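Local coordinates for protein N-acetylcysteine deacetylase (Bacillus subtilis, PDB 1YSJ) that binds two divalent metal ions per subunit and probably deacetylates N-acetylcysteine to cysteine and acetate during bacterial growth on S-(2-succino)cysteine, at residues A93-I98 with G348-L353; E196-A201 with S317-G322; I255-A260 with Q270-G275. The protein carries 1 engineered substitution. All coordinates share one frame; numbering follows the deposited sequence. Where two conformers were deposited one is given.

Contact 1. Residues A93-I98 with G348-L353; sequences AIRADI and GEDFAL
Arg95 meets Glu349 end-on in a two-pronged salt bridge, NH1 to OE1 at 2.8 Å and NH2 to OE2 at 2.7 Å. The grip is twisted rather than flat: the guanidinium and carboxylate planes stand 53° apart, and NH1 reaches OE1 on its syn side from outside the carboxylate plane. OE2 also accepts from Phe351 N at 2.8 Å, nearly along its own C-O bond; this hydrogen bond caps the turn entering the helix and fixes the oxygen between two donors. Asp350 crosses the arginine at about a right angle and forms a second salt bridge, its OD1 2.7 Å from NH2. Arg95 reaches all this because CG stands anti to the backbone N (chi1 179°) and the chain then bends at chi2. Away from this tight charged knot the contact is looser. Phe351 CB lies 3.7 Å above one guanidinium face, while Arg95 CD lies at the edge of the Phe351 ring. Asp97 CG lies over the opposite face; no N-H points at its OD2, and the salt bridge from Arg95 NH1 to that oxygen is long, 3.6 Å. Asp97 OD1 instead bonds His127 ND1, whereas Gln154 accepts from Arg95 NE and donates to Asp350 OD1. An alanine at Glu349 removes the carboxylate, and Phe351 N would probably lose its cap while Arg95 NH1 kept little more than the long pairing to Asp97. Glu349 OE1 and Asp97 OD2, two acceptors 3.2 Å apart, are like charges that the arginine beside them probably makes tolerable. The Asp97 side chain comes within about 4 Å of a bound nickel ion and Glu349 borders the metal ligand His182, so this buried network, tying strand 91-97 to the helix start, is consistent with a second shell of the dinuclear site.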
loop_
_atom_site.group_PDB
_atom_site.type_symbol
_atom_site.label_atom_id
_atom_site.label_comp_id
_atom_site.label_asym_id
_atom_site.label_seq_id
_atom_site.Cartn_x
_atom_site.Cartn_y
_atom_site.Cartn_z
ATOM N N ALA A 93 -15.939 41.034 13.697
ATOM C CA ALA A 93 -16.671 39.963 13.050
ATOM C C ALA A 93 -17.003 38.837 14.015
ATOM O O ALA A 93 -16.251 38.566 14.948
ATOM C CB ALA A 93 -15.894 39.435 11.840
ATOM N N ILE A 94 -18.150 38.204 13.790
ATOM C CA ILE A 94 -18.556 37.026 14.545
ATOM C C ILE A 94 -18.904 35.907 13.557
ATOM O O ILE A 94 -19.705 36.093 12.638
ATOM C CB ILE A 94 -19.736 37.317 15.505
ATOM C CG1 ILE A 94 -19.331 38.367 16.548
ATOM C CG2 ILE A 94 -20.188 36.028 16.200
ATOM C CD1 ILE A 94 -20.486 38.875 17.411
ATOM N N ARG A 95 -18.292 34.750 13.753
ATOM C CA ARG A 95 -18.338 33.698 12.759
ATOM C C ARG A 95 -19.079 32.455 13.243
ATOM O O ARG A 95 -18.874 31.996 14.368
ATOM C CB ARG A 95 -16.910 33.359 12.315
ATOM C CG ARG A 95 -16.776 32.248 11.280
ATOM C CD ARG A 95 -16.724 30.875 11.942
ATOM N NE ARG A 95 -15.952 29.937 11.142
ATOM C CZ ARG A 95 -15.441 28.800 11.602
ATOM N NH1 ARG A 95 -15.628 28.441 12.867
ATOM N NH2 ARG A 95 -14.738 28.025 10.790
ATOM N N ALA A 96 -19.939 31.926 12.373
ATOM C CA ALA A 96 -20.535 30.597 12.539
ATOM C C ALA A 96 -20.326 29.767 11.270
ATOM O O ALA A 96 -20.308 30.307 10.165
ATOM C CB ALA A 96 -22.024 30.712 12.858
ATOM N N ASP A 97 -20.164 28.458 11.434
ATOM C CA ASP A 97 -20.056 27.529 10.298
ATOM C C ASP A 97 -21.393 26.851 10.015
ATOM O O ASP A 97 -22.137 26.539 10.941
ATOM C CB ASP A 97 -18.948 26.491 10.527
ATOM C CG ASP A 97 -18.813 26.071 11.988
ATOM O OD1 ASP A 97 -19.754 26.281 12.787
ATOM O OD2 ASP A 97 -17.745 25.527 12.337
ATOM N N ILE A 98 -21.706 26.633 8.738
ATOM C CA ILE A 98 -23.064 26.202 8.356
ATOM C C ILE A 98 -23.196 24.807 7.708
ATOM O O ILE A 98 -24.310 24.372 7.414
ATOM C CB ILE A 98 -23.778 27.273 7.465
ATOM C CG1 ILE A 98 -23.127 27.379 6.073
ATOM C CG2 ILE A 98 -23.802 28.626 8.169
ATOM C CD1 ILE A 98 -23.928 28.208 5.065
ATOM N N GLY A 348 -8.437 20.354 13.733
ATOM C CA GLY A 348 -8.131 21.608 13.057
ATOM C C GLY A 348 -9.402 22.346 12.692
ATOM O O GLY A 348 -10.417 21.730 12.363
ATOM N N GLU A 349 -9.349 23.670 12.760
ATOM C CA GLU A 349 -10.496 24.503 12.438
ATOM C C GLU A 349 -10.033 25.588 11.475
ATOM O O GLU A 349 -8.990 26.204 11.692
ATOM C CB GLU A 349 -11.075 25.114 13.716
ATOM C CG GLU A 349 -12.584 24.897 13.905
ATOM C CD GLU A 349 -13.452 25.862 13.099
ATOM O OE1 GLU A 349 -14.690 25.841 13.287
ATOM O OE2 GLU A 349 -12.914 26.639 12.281
ATOM N N ASP A 350 -10.795 25.822 10.409
ATOM C CA ASP A 350 -10.369 26.808 9.412
ATOM C C ASP A 350 -10.557 28.258 9.868
ATOM O O ASP A 350 -10.121 29.187 9.188
ATOM C CB ASP A 350 -10.921 26.513 8.003
ATOM C CG ASP A 350 -12.399 26.831 7.835
ATOM O OD1 ASP A 350 -13.141 27.045 8.821
ATOM O OD2 ASP A 350 -12.825 26.859 6.664
ATOM N N PHE A 351 -11.157 28.429 11.047
ATOM C CA PHE A 351 -11.180 29.714 11.741
ATOM C C PHE A 351 -9.756 30.249 11.937
ATOM O O PHE A 351 -9.543 31.463 11.979
ATOM C CB PHE A 351 -11.900 29.581 13.092
ATOM C CG PHE A 351 -12.044 30.879 13.842
ATOM C CD1 PHE A 351 -13.107 31.733 13.581
ATOM C CD2 PHE A 351 -11.114 31.245 14.817
ATOM C CE1 PHE A 351 -13.244 32.939 14.274
ATOM C CE2 PHE A 351 -11.242 32.454 15.515
ATOM C CZ PHE A 351 -12.310 33.299 15.240
ATOM N N ALA A 352 -8.791 29.331 12.044
ATOM C CA ALA A 352 -7.366 29.668 12.199
ATOM C C ALA A 352 -6.825 30.512 11.046
ATOM O O ALA A 352 -5.942 31.346 11.242
ATOM C CB ALA A 352 -6.544 28.405 12.350
ATOM N N LEU A 353 -7.363 30.283 9.849
ATOM C CA LEU A 353 -7.007 31.061 8.666
ATOM C C LEU A 353 -7.331 32.550 8.833
ATOM O O LEU A 353 -6.565 33.405 8.385
ATOM C CB LEU A 353 -7.699 30.500 7.420
ATOM C CG LEU A 353 -7.123 29.239 6.770
ATOM C CD1 LEU A 353 -8.007 28.821 5.613
ATOM C CD2 LEU A 353 -5.682 29.439 6.292
#

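Contact 2. Residues E196-A201 with S317-G322; sequences EGPLMA and SVQNDG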
loop_
_atom_site.group_PDB
_atom_site.type_symbol
_atom_site.label_atom_id
_atom_site.label_comp_id
_atom_site.label_asym_id
_atom_site.label_seq_id
_atom_site.Cartn_x
_atom_site.Cartn_y
_atom_site.Cartn_z
ATOM N N GLU A 196 -5.772 31.979 26.162
ATOM C CA GLU A 196 -4.956 32.700 25.182
ATOM C C GLU A 196 -3.995 31.724 24.489
ATOM O O GLU A 196 -3.699 30.652 25.018
ATOM C CB GLU A 196 -4.218 33.903 25.819
ATOM C CG GLU A 196 -3.071 33.565 26.777
ATOM C CD GLU A 196 -2.670 34.730 27.705
ATOM O OE1 GLU A 196 -2.500 35.881 27.237
ATOM O OE2 GLU A 196 -2.500 34.484 28.918
ATOM N N GLY A 197 -3.535 32.091 23.296
ATOM C CA GLY A 197 -2.596 31.269 22.541
ATOM C C GLY A 197 -3.228 30.059 21.871
ATOM O O GLY A 197 -4.424 30.077 21.550
ATOM N N PRO A 198 -2.428 28.992 21.664
ATOM C CA PRO A 198 -2.818 27.795 20.910
ATOM C C PRO A 198 -3.971 27.020 21.544
ATOM O O PRO A 198 -3.889 26.622 22.712
ATOM C CB PRO A 198 -1.542 26.939 20.921
ATOM C CG PRO A 198 -0.438 27.885 21.274
ATOM C CD PRO A 198 -1.053 28.886 22.179
ATOM N N LEU A 199 -5.031 26.810 20.765
ATOM C CA LEU A 199 -6.206 26.070 21.219
ATOM C C LEU A 199 -6.379 24.772 20.435
ATOM O O LEU A 199 -6.682 23.724 21.009
ATOM C CB LEU A 199 -7.468 26.937 21.098
ATOM C CG LEU A 199 -8.810 26.323 21.521
ATOM C CD1 LEU A 199 -8.850 26.070 23.019
ATOM C CD2 LEU A 199 -9.965 27.209 21.107
HETATM N N MSE A 200 -6.197 24.857 19.121
HETATM C CA MSE A 200 -6.385 23.714 18.232
HETATM C C MSE A 200 -5.181 23.557 17.326
HETATM O O MSE A 200 -4.578 24.540 16.911
HETATM C CB MSE A 200 -7.660 23.870 17.400
HETATM C CG MSE A 200 -8.904 24.102 18.231
HETATM SE SE MSE A 200 -10.511 24.149 17.164
HETATM C CE MSE A 200 -10.655 22.225 16.740
ATOM N N ALA A 201 -4.844 22.312 17.021
ATOM C CA ALA A 201 -3.616 21.987 16.313
ATOM C C ALA A 201 -3.604 22.461 14.863
ATOM O O ALA A 201 -4.650 22.591 14.225
ATOM C CB ALA A 201 -3.364 20.483 16.378
ATOM N N SER A 317 -2.527 26.614 13.241
ATOM C CA SER A 317 -3.147 26.412 14.543
ATOM C C SER A 317 -4.105 27.554 14.913
ATOM O O SER A 317 -3.851 28.715 14.580
ATOM C CB SER A 317 -2.058 26.292 15.601
ATOM O OG SER A 317 -2.616 25.983 16.856
ATOM N N VAL A 318 -5.201 27.217 15.596
ATOM C CA VAL A 318 -6.096 28.228 16.171
ATOM C C VAL A 318 -5.367 28.905 17.334
ATOM O O VAL A 318 -5.140 28.289 18.382
ATOM C CB VAL A 318 -7.470 27.645 16.619
ATOM C CG1 VAL A 318 -8.294 28.694 17.381
ATOM C CG2 VAL A 318 -8.258 27.129 15.422
ATOM N N GLN A 319 -5.001 30.168 17.127
ATOM C CA GLN A 319 -4.224 30.945 18.091
ATOM C C GLN A 319 -5.058 32.114 18.617
ATOM O O GLN A 319 -5.432 33.006 17.855
ATOM C CB GLN A 319 -2.945 31.466 17.423
ATOM C CG GLN A 319 -1.952 32.144 18.360
ATOM C CD GLN A 319 -0.932 31.186 18.943
ATOM O OE1 GLN A 319 -0.773 30.062 18.468
ATOM N NE2 GLN A 319 -0.224 31.634 19.973
ATOM N N ASN A 320 -5.342 32.106 19.918
ATOM C CA ASN A 320 -6.156 33.156 20.544
ATOM C C ASN A 320 -5.342 34.356 21.038
ATOM O O ASN A 320 -4.351 34.198 21.757
ATOM C CB ASN A 320 -7.029 32.579 21.664
ATOM C CG ASN A 320 -8.180 31.729 21.138
ATOM O OD1 ASN A 320 -8.631 31.903 20.010
ATOM N ND2 ASN A 320 -8.660 30.805 21.960
ATOM N N ASP A 321 -5.774 35.551 20.633
ATOM C CA ASP A 321 -5.120 36.808 21.005
ATOM C C ASP A 321 -5.455 37.166 22.450
ATOM O O ASP A 321 -6.628 37.250 22.818
ATOM C CB ASP A 321 -5.561 37.938 20.066
ATOM C CG ASP A 321 -4.577 39.100 20.029
ATOM O OD1 ASP A 321 -4.280 39.691 21.094
ATOM O OD2 ASP A 321 -4.107 39.438 18.920
ATOM N N GLY A 322 -4.415 37.386 23.253
ATOM C CA GLY A 322 -4.565 37.723 24.667
ATOM C C GLY A 322 -5.165 39.084 24.990
ATOM O O GLY A 322 -5.501 39.348 26.145
#
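Gly197 and Asn320 form an antiparallel hydrogen-bonded pair in which both backbone groups of each residue are used. Gly197 N donates to Asn320 O at 2.7 Å, in the carbonyl plane and on a lone pair; Asn320 N returns an almost straight bond to Gly197 O at 2.8 Å, approaching from above that carbonyl's plane. Farther along, Leu199 N gives its hydrogen to Val318 O (2.8 Å), nearly end-on to the carbonyl. Val318 O also receives a CA-H...O contact from Pro198. That proline sits in a non-hydrogen-bonded pair with Gln319, so its lack of an N-H costs no bond across this pair, and its O accepts from Lys195 NZ. Met200 O takes a more bent bond from Val318 N at 3.0 Å; Ser317 OG is modelled as a second donor to it, but too close for the bond length to be trusted. The side-chain amide of Asn320 is satisfied beyond these strands: OD1 accepts from Phe362 N and ND2 donates to Lys195 O. CG of Asn320, anti to the carbonyl carbon (chi1 -72°), carries the amide past Leu199, Asn320 ND2 passing Leu199 CD2 at 3.9 Å. On the other face Gln319 lies alongside the Pro198 ring, its OE1 3.6 Å from Pro198 CG and buried with no partner in the model, though a second deposited conformer makes this placement doubtful. Val318 and Met200, a selenomethionine, point the same way, with CG2 of the valine 3.9 Å from CB of the methionine. Positive phi at Gly197 favours glycine. The strand pair packs against the catalytic domain: Leu199 rests on Phe362 and Trp364 of strand 360-366, and Val318 on Ala352 of helix 351-355, while the backbones of Leu199 and Ala201 bond to Ser345.

Contact 3. Residues I255-A260 with Q270-G275; sequences ITRVQA and QAEMEG
A beta hairpin in the four-stranded antiparallel sheet pairs 255-260 with 270-275 and carries a classic beta bulge, where Thr256 and Arg257 both face Glu274. Glu274 O holds the bulge by accepting two backbone hydrogens, from Thr256 N at 2.9 Å and from Arg257 N at 3.1 Å. The Arg257-Glu274 pair of the bulge is itself hydrogen-bonded; beyond it the ladder is regular, with Val258-Met273 non-hydrogen-bonded and Gln259-Glu272 hydrogen-bonded. On the face bearing Arg257, Gln259 and the two glutamates, the arginine lies between two carboxylates. Its NE makes a short bond (2.5 Å) to Glu274 OE1, which NH2 also reaches weakly, while NH1 bonds Glu272 OE2 at 2.9 Å. Both oxygens sit near the guanidinium plane, at its edge, yet the carboxylates are turned steeply: Glu274 by 87°, with OE1 met on its anti side, and Glu272 by 78°, with OE2 approached from above its plane. The arginine chain runs out extended and turns at chi3 (57°), which brings its nitrogens round to the two glutamates. The other face is apolar. Val258 CG2 packs 4.1 Å from CB of Met273, a selenomethionine, with the two side chains pointing the same way; Ala260 CB touches Ala271 CB at 3.8 Å, and helix 226-237 covers Met273 and both alanines. Val258 to Ala260 pair antiparallel with a strand of the second subunit, and Gln259 packs on Gln259 of that subunit. A helix-backed sheet continued across the subunit interface by its edge strand is characteristic of the dimerisation domain of M20 peptidases.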
loop_
_atom_site.group_PDB
_atom_site.type_symbol
_atom_site.label_atom_id
_atom_site.label_comp_id
_atom_site.label_asym_id
_atom_site.label_seq_id
_atom_site.Cartn_x
_atom_site.Cartn_y
_atom_site.Cartn_z
ATOM N N ILE A 255 1.187 8.709 10.435
ATOM C CA ILE A 255 1.225 8.091 9.109
ATOM C C ILE A 255 -0.070 7.311 8.907
ATOM O O ILE A 255 -0.405 6.430 9.707
ATOM C CB ILE A 255 2.460 7.161 8.943
ATOM C CG1 ILE A 255 3.754 7.963 9.113
ATOM C CG2 ILE A 255 2.439 6.447 7.577
ATOM C CD1 ILE A 255 4.956 7.126 9.483
ATOM N N THR A 256 -0.786 7.639 7.836
ATOM C CA THR A 256 -2.135 7.119 7.602
ATOM C C THR A 256 -2.230 6.187 6.391
ATOM O O THR A 256 -3.173 5.404 6.279
ATOM C CB THR A 256 -3.162 8.274 7.446
ATOM O OG1 THR A 256 -2.718 9.180 6.427
ATOM C CG2 THR A 256 -3.320 9.035 8.759
ATOM N N ARG A 257 -1.262 6.284 5.484
ATOM C CA ARG A 257 -1.234 5.439 4.296
ATOM C C ARG A 257 0.181 4.962 3.961
ATOM O O ARG A 257 1.127 5.752 3.964
ATOM C CB ARG A 257 -1.863 6.164 3.102
ATOM C CG ARG A 257 -2.158 5.252 1.913
ATOM C CD ARG A 257 -2.804 5.994 0.745
ATOM N NE ARG A 257 -1.997 7.116 0.263
ATOM C CZ ARG A 257 -0.983 7.022 -0.597
ATOM N NH1 ARG A 257 -0.613 5.845 -1.094
ATOM N NH2 ARG A 257 -0.329 8.117 -0.960
ATOM N N VAL A 258 0.311 3.662 3.698
ATOM C CA VAL A 258 1.562 3.063 3.235
ATOM C C VAL A 258 1.249 2.098 2.093
ATOM O O VAL A 258 0.472 1.151 2.263
ATOM C CB VAL A 258 2.313 2.300 4.360
ATOM C CG1 VAL A 258 3.656 1.768 3.855
ATOM C CG2 VAL A 258 2.531 3.180 5.582
ATOM N N GLN A 259 1.862 2.324 0.931
ATOM C CA GLN A 259 1.632 1.468 -0.241
ATOM C C GLN A 259 2.922 1.123 -0.997
ATOM O O GLN A 259 3.573 2.004 -1.566
ATOM C CB GLN A 259 0.607 2.105 -1.192
ATOM C CG GLN A 259 -0.661 2.667 -0.521
ATOM C CD GLN A 259 -1.775 1.643 -0.309
ATOM O OE1 GLN A 259 -2.932 2.015 -0.095
ATOM N NE2 GLN A 259 -1.438 0.358 -0.378
ATOM N N ALA A 260 3.279 -0.163 -0.998
ATOM C CA ALA A 260 4.457 -0.665 -1.708
ATOM C C ALA A 260 4.147 -2.004 -2.374
ATOM O O ALA A 260 3.730 -2.950 -1.708
ATOM C CB ALA A 260 5.634 -0.797 -0.771
ATOM N N GLN A 270 9.376 0.979 -5.725
ATOM C CA GLN A 270 9.020 2.101 -4.859
ATOM C C GLN A 270 8.297 1.687 -3.584
ATOM O O GLN A 270 7.700 0.612 -3.504
ATOM C CB GLN A 270 8.133 3.097 -5.610
ATOM C CG GLN A 270 8.852 3.957 -6.632
ATOM C CD GLN A 270 7.969 5.064 -7.183
ATOM O OE1 GLN A 270 6.931 5.396 -6.607
ATOM N NE2 GLN A 270 8.383 5.645 -8.303
ATOM N N ALA A 271 8.365 2.567 -2.591
ATOM C CA ALA A 271 7.493 2.522 -1.429
ATOM C C ALA A 271 7.029 3.949 -1.139
ATOM O O ALA A 271 7.845 4.869 -1.064
ATOM C CB ALA A 271 8.220 1.933 -0.232
ATOM N N GLU A 272 5.719 4.135 -1.004
ATOM C CA GLU A 272 5.180 5.449 -0.660
ATOM C C GLU A 272 4.410 5.447 0.654
ATOM O O GLU A 272 3.801 4.446 1.035
ATOM C CB GLU A 272 4.338 6.045 -1.802
ATOM C CG GLU A 272 3.030 5.315 -2.116
ATOM C CD GLU A 272 2.206 5.998 -3.205
ATOM O OE1 GLU A 272 2.707 6.950 -3.843
ATOM O OE2 GLU A 272 1.049 5.577 -3.426
HETATM N N MSE A 273 4.467 6.577 1.350
HETATM C CA MSE A 273 3.684 6.781 2.559
HETATM C C MSE A 273 3.195 8.221 2.659
HETATM O O MSE A 273 3.835 9.143 2.144
HETATM C CB MSE A 273 4.474 6.379 3.810
HETATM C CG MSE A 273 5.666 7.263 4.145
HETATM SE SE MSE A 273 6.760 6.495 5.573
HETATM C CE MSE A 273 7.631 5.110 4.555
ATOM N N GLU A 274 2.048 8.404 3.300
ATOM C CA GLU A 274 1.535 9.741 3.560
ATOM C C GLU A 274 0.833 9.821 4.907
ATOM O O GLU A 274 0.510 8.798 5.510
ATOM C CB GLU A 274 0.652 10.256 2.404
ATOM C CG GLU A 274 -0.712 9.593 2.236
ATOM C CD GLU A 274 -1.583 10.284 1.183
ATOM O OE1 GLU A 274 -2.391 9.589 0.527
ATOM O OE2 GLU A 274 -1.469 11.521 1.011
ATOM N N GLY A 275 0.625 11.045 5.378
ATOM C CA GLY A 275 -0.005 11.280 6.668
ATOM C C GLY A 275 -0.054 12.749 7.038
ATOM O O GLY A 275 0.127 13.628 6.188
#

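In the fold
From the N terminus, 93-98, the first of the contact segments, lies in strand 91-97 of the large mixed sheet of the catalytic domain; the chain later enters the long strand 197-211 through 196-201. That strand runs out into the four-stranded sheet, where contact 3 closes the innermost and shortest loop, a hairpin. Strand 306-320 returns, and 317-322 closes contact 2 around it; 348-353 closes contact 1 last, around both. The three are strictly nested, none crossing. Contacts 1 and 2 touch, Glu349 CB lying 3.6 Å from Met200 SE, joining the metal-site side to the base of the two long strands. Contact 3 lies about 31 Å from either, centre to centre, at the dimer interface.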